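Local coordinates for protein beta-glucosidase (Chaetomella raphigera, PDB 6JXG) that probably hydrolyses terminal, non-reducing beta-D-glucosyl residues of cellulose-derived sugars, releasing beta-D-glucose, as a secreted family 3 glycoside hydrolase, at residues 74-79 with 528-533. Sequence-based numbering, arbitrary orientation.
Sequences TGIQTA and KLPYTI
Thr74 O is gripped twice by Thr78, once by its backbone N and once by OG1, at the start of the short helix 75-79, which presents Ile76 to Pro530 and Tyr531. The hydroxyl bond, Thr78 OG1 to Thr74 O, measures 2.9 Å and comes from above the carbonyl plane, 42° out of it. Thr74 is also the N-cap: its OG1 accepts from Gln77 N at 3.2 Å, with an N-H...O angle of 158°, while also hydrogen-bonding Val506 O.

From this capped turn Ile76 reaches across with its longer branch. CG1 is anti to the backbone N (chi1 -165°), and this places the branch that touches both loop residues. Ile76 CD1 meets the proline ring at its corner, 3.6 Å from Pro530 CG, with the two side chains crossing at about a right angle. The same branch touches the tyrosine differently: Ile76 CG1 lies 3.8 Å from Tyr531 CE2, at the ring's edge and near its plane rather than over a face. One face of that ring is covered from within the loop, by Pro530 CD, 4.1 Å above the plane of the Tyr531 ring and over its centre.

Tyr531 OH is tied to Trp503 NE1 at the end of strand 498-503, which anchors the far end of the ring. Beside the contact, Lys528 O accepts a hydrogen bond from Trp82 NE1, and Lys528 NZ forms a salt bridge with Glu630 on strand 628-637.

No hydrogen bond links 74-79 to 528-533 directly; at this buried junction between the N- and C-terminal glycoside hydrolase family 3 regions, the direct fit is apolar, and the polar groups beside it, Thr74 OG1 and Tyr531 OH, find partners elsewhere in the chain.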
ATOM      1  N   THR A  74      -4.993  -3.327   5.701  1.00 10.58           N
ATOM      2  CA  THR A  74      -4.194  -2.199   5.157  1.00 10.28           C
ATOM      3  C   THR A  74      -3.388  -2.623   3.960  1.00 10.25           C
ATOM      4  O   THR A  74      -3.073  -3.811   3.773  1.00 10.56           O
ATOM      5  CB  THR A  74      -3.256  -1.638   6.213  1.00  9.58           C
ATOM      6  OG1 THR A  74      -2.364  -2.658   6.619  1.00  9.68           O
ATOM      7  CG2 THR A  74      -4.056  -1.140   7.436  1.00  9.39           C
ATOM      8  N   GLY A  75      -3.005  -1.647   3.156  1.00 10.82           N
ATOM      9  CA  GLY A  75      -2.099  -1.875   2.056  1.00  9.65           C
ATOM     10  C   GLY A  75      -0.863  -2.641   2.473  1.00 10.26           C
ATOM     11  O   GLY A  75      -0.437  -3.558   1.799  1.00  9.53           O
ATOM     12  N   ILE A  76      -0.259  -2.253   3.588  1.00 10.96           N
ATOM     13  CA  ILE A  76       1.056  -2.782   3.924  1.00 10.11           C
ATOM     14  C   ILE A  76       0.908  -4.209   4.383  1.00 10.43           C
ATOM     15  O   ILE A  76       1.840  -5.021   4.128  1.00 10.08           O
ATOM     16  CB  ILE A  76       1.817  -1.877   4.951  1.00 10.16           C
ATOM     17  CG1 ILE A  76       3.311  -2.223   5.022  1.00 10.39           C
ATOM     18  CG2 ILE A  76       1.190  -1.961   6.344  1.00 10.48           C
ATOM     19  CD1 ILE A  76       4.069  -2.040   3.726  1.00 10.60           C
ATOM     20  N   GLN A  77      -0.202  -4.518   5.072  1.00 11.25           N
ATOM     21  CA  GLN A  77      -0.561  -5.928   5.433  1.00 11.74           C
ATOM     22  C   GLN A  77      -0.776  -6.766   4.210  1.00 11.89           C
ATOM     23  O   GLN A  77      -0.322  -7.931   4.154  1.00 12.61           O
ATOM     24  CB  GLN A  77      -1.816  -6.013   6.317  1.00 12.02           C
ATOM     25  CG  GLN A  77      -2.164  -7.473   6.791  1.00 12.19           C
ATOM     26  CD  GLN A  77      -1.227  -7.797   7.914  1.00 14.48           C
ATOM     27  OE1 GLN A  77      -0.579  -6.884   8.372  1.00 14.88           O
ATOM     28  NE2 GLN A  77      -1.232  -9.034   8.436  1.00 16.42           N
ATOM     29  N   THR A  78      -1.432  -6.179   3.215  1.00 11.05           N
ATOM     30  CA  THR A  78      -1.666  -6.832   1.914  1.00 11.70           C
ATOM     31  C   THR A  78      -0.326  -7.148   1.200  1.00 11.16           C
ATOM     32  O   THR A  78      -0.117  -8.267   0.703  1.00 11.53           O
ATOM     33  CB  THR A  78      -2.625  -5.946   1.100  1.00 12.64           C
ATOM     34  OG1 THR A  78      -3.840  -5.833   1.814  1.00 12.58           O
ATOM     35  CG2 THR A  78      -2.868  -6.482  -0.253  1.00 13.28           C
ATOM     36  N   ALA A  79       0.584  -6.174   1.189  1.00 10.71           N
ATOM     37  CA  ALA A  79       1.942  -6.401   0.613  1.00 10.79           C
ATOM     38  C   ALA A  79       2.671  -7.463   1.346  1.00 10.21           C
ATOM     39  O   ALA A  79       3.349  -8.281   0.698  1.00 11.39           O
ATOM     40  CB  ALA A  79       2.772  -5.152   0.534  1.00 10.71           C
ATOM     41  N   LYS A 528       6.148 -12.225   4.907  1.00 12.08           N
ATOM     42  CA  LYS A 528       7.572 -11.777   4.950  1.00 11.57           C
ATOM     43  C   LYS A 528       7.587 -10.248   5.124  1.00 10.96           C
ATOM     44  O   LYS A 528       6.716  -9.514   4.563  1.00  9.76           O
ATOM     45  CB  LYS A 528       8.316 -12.130   3.611  1.00 10.96           C
ATOM     46  CG  LYS A 528       8.313 -13.602   3.227  1.00 11.89           C
ATOM     47  CD  LYS A 528       9.249 -14.408   4.116  1.00 12.25           C
ATOM     48  CE  LYS A 528       9.608 -15.706   3.402  1.00 12.65           C
ATOM     49  NZ  LYS A 528      10.217 -16.726   4.272  1.00 13.87           N
ATOM     50  N   LEU A 529       8.574  -9.719   5.836  1.00 10.20           N
ATOM     51  CA  LEU A 529       8.600  -8.276   6.038  1.00 10.21           C
ATOM     52  C   LEU A 529       8.700  -7.522   4.716  1.00 10.20           C
ATOM     53  O   LEU A 529       9.498  -7.887   3.842  1.00 10.04           O
ATOM     54  CB  LEU A 529       9.769  -7.890   6.883  1.00 10.88           C
ATOM     55  CG  LEU A 529       9.785  -8.245   8.354  1.00 11.69           C
ATOM     56  CD1 LEU A 529      11.115  -7.806   8.913  1.00 11.41           C
ATOM     57  CD2 LEU A 529       8.624  -7.586   9.128  1.00 13.30           C
ATOM     58  N   PRO A 530       7.891  -6.448   4.551  1.00 10.35           N
ATOM     59  CA  PRO A 530       7.975  -5.593   3.391  1.00 10.09           C
ATOM     60  C   PRO A 530       8.817  -4.355   3.625  1.00  9.98           C
ATOM     61  O   PRO A 530       8.862  -3.493   2.785  1.00  9.67           O
ATOM     62  CB  PRO A 530       6.507  -5.180   3.171  1.00 10.27           C
ATOM     63  CG  PRO A 530       5.963  -5.006   4.572  1.00 10.47           C
ATOM     64  CD  PRO A 530       6.668  -6.167   5.342  1.00 10.89           C
ATOM     65  N   TYR A 531       9.502  -4.315   4.759  1.00 10.13           N
ATOM     66  CA  TYR A 531      10.467  -3.276   5.117  1.00 10.51           C
ATOM     67  C   TYR A 531      11.493  -3.840   6.079  1.00 10.35           C
ATOM     68  O   TYR A 531      11.399  -4.999   6.487  1.00 11.02           O
ATOM     69  CB  TYR A 531       9.741  -2.078   5.706  1.00 10.69           C
ATOM     70  CG  TYR A 531       8.651  -2.464   6.697  1.00 11.20           C
ATOM     71  CD1 TYR A 531       8.947  -3.167   7.850  1.00 11.87           C
ATOM     72  CD2 TYR A 531       7.305  -2.101   6.471  1.00 11.65           C
ATOM     73  CE1 TYR A 531       7.969  -3.522   8.730  1.00 12.03           C
ATOM     74  CE2 TYR A 531       6.325  -2.459   7.372  1.00 11.83           C
ATOM     75  CZ  TYR A 531       6.672  -3.176   8.490  1.00 11.84           C
ATOM     76  OH  TYR A 531       5.669  -3.498   9.376  1.00 12.07           O
ATOM     77  N   THR A 532      12.533  -3.077   6.328  1.00 10.53           N
ATOM     78  CA  THR A 532      13.606  -3.528   7.199  1.00 11.05           C
ATOM     79  C   THR A 532      13.376  -3.116   8.607  1.00 12.06           C
ATOM     80  O   THR A 532      12.932  -1.966   8.825  1.00 14.71           O
ATOM     81  CB  THR A 532      14.959  -2.943   6.728  1.00 10.52           C
ATOM     82  OG1 THR A 532      15.242  -3.341   5.415  1.00 10.46           O
ATOM     83  CG2 THR A 532      16.147  -3.365   7.611  1.00 10.53           C
ATOM     84  N   ILE A 533      13.667  -4.033   9.569  1.00 11.86           N
ATOM     85  CA  ILE A 533      13.668  -3.740  10.991  1.00 11.37           C
ATOM     86  C   ILE A 533      15.146  -3.646  11.429  1.00 11.25           C
ATOM     87  O   ILE A 533      15.891  -4.646  11.487  1.00 11.11           O
ATOM     88  CB  ILE A 533      12.890  -4.779  11.819  1.00 12.14           C
ATOM     89  CG1 ILE A 533      11.420  -4.762  11.406  1.00 12.47           C
ATOM     90  CG2 ILE A 533      13.055  -4.571  13.342  1.00 12.07           C
ATOM     91  CD1 ILE A 533      10.540  -5.659  12.210  1.00 13.79           C
TER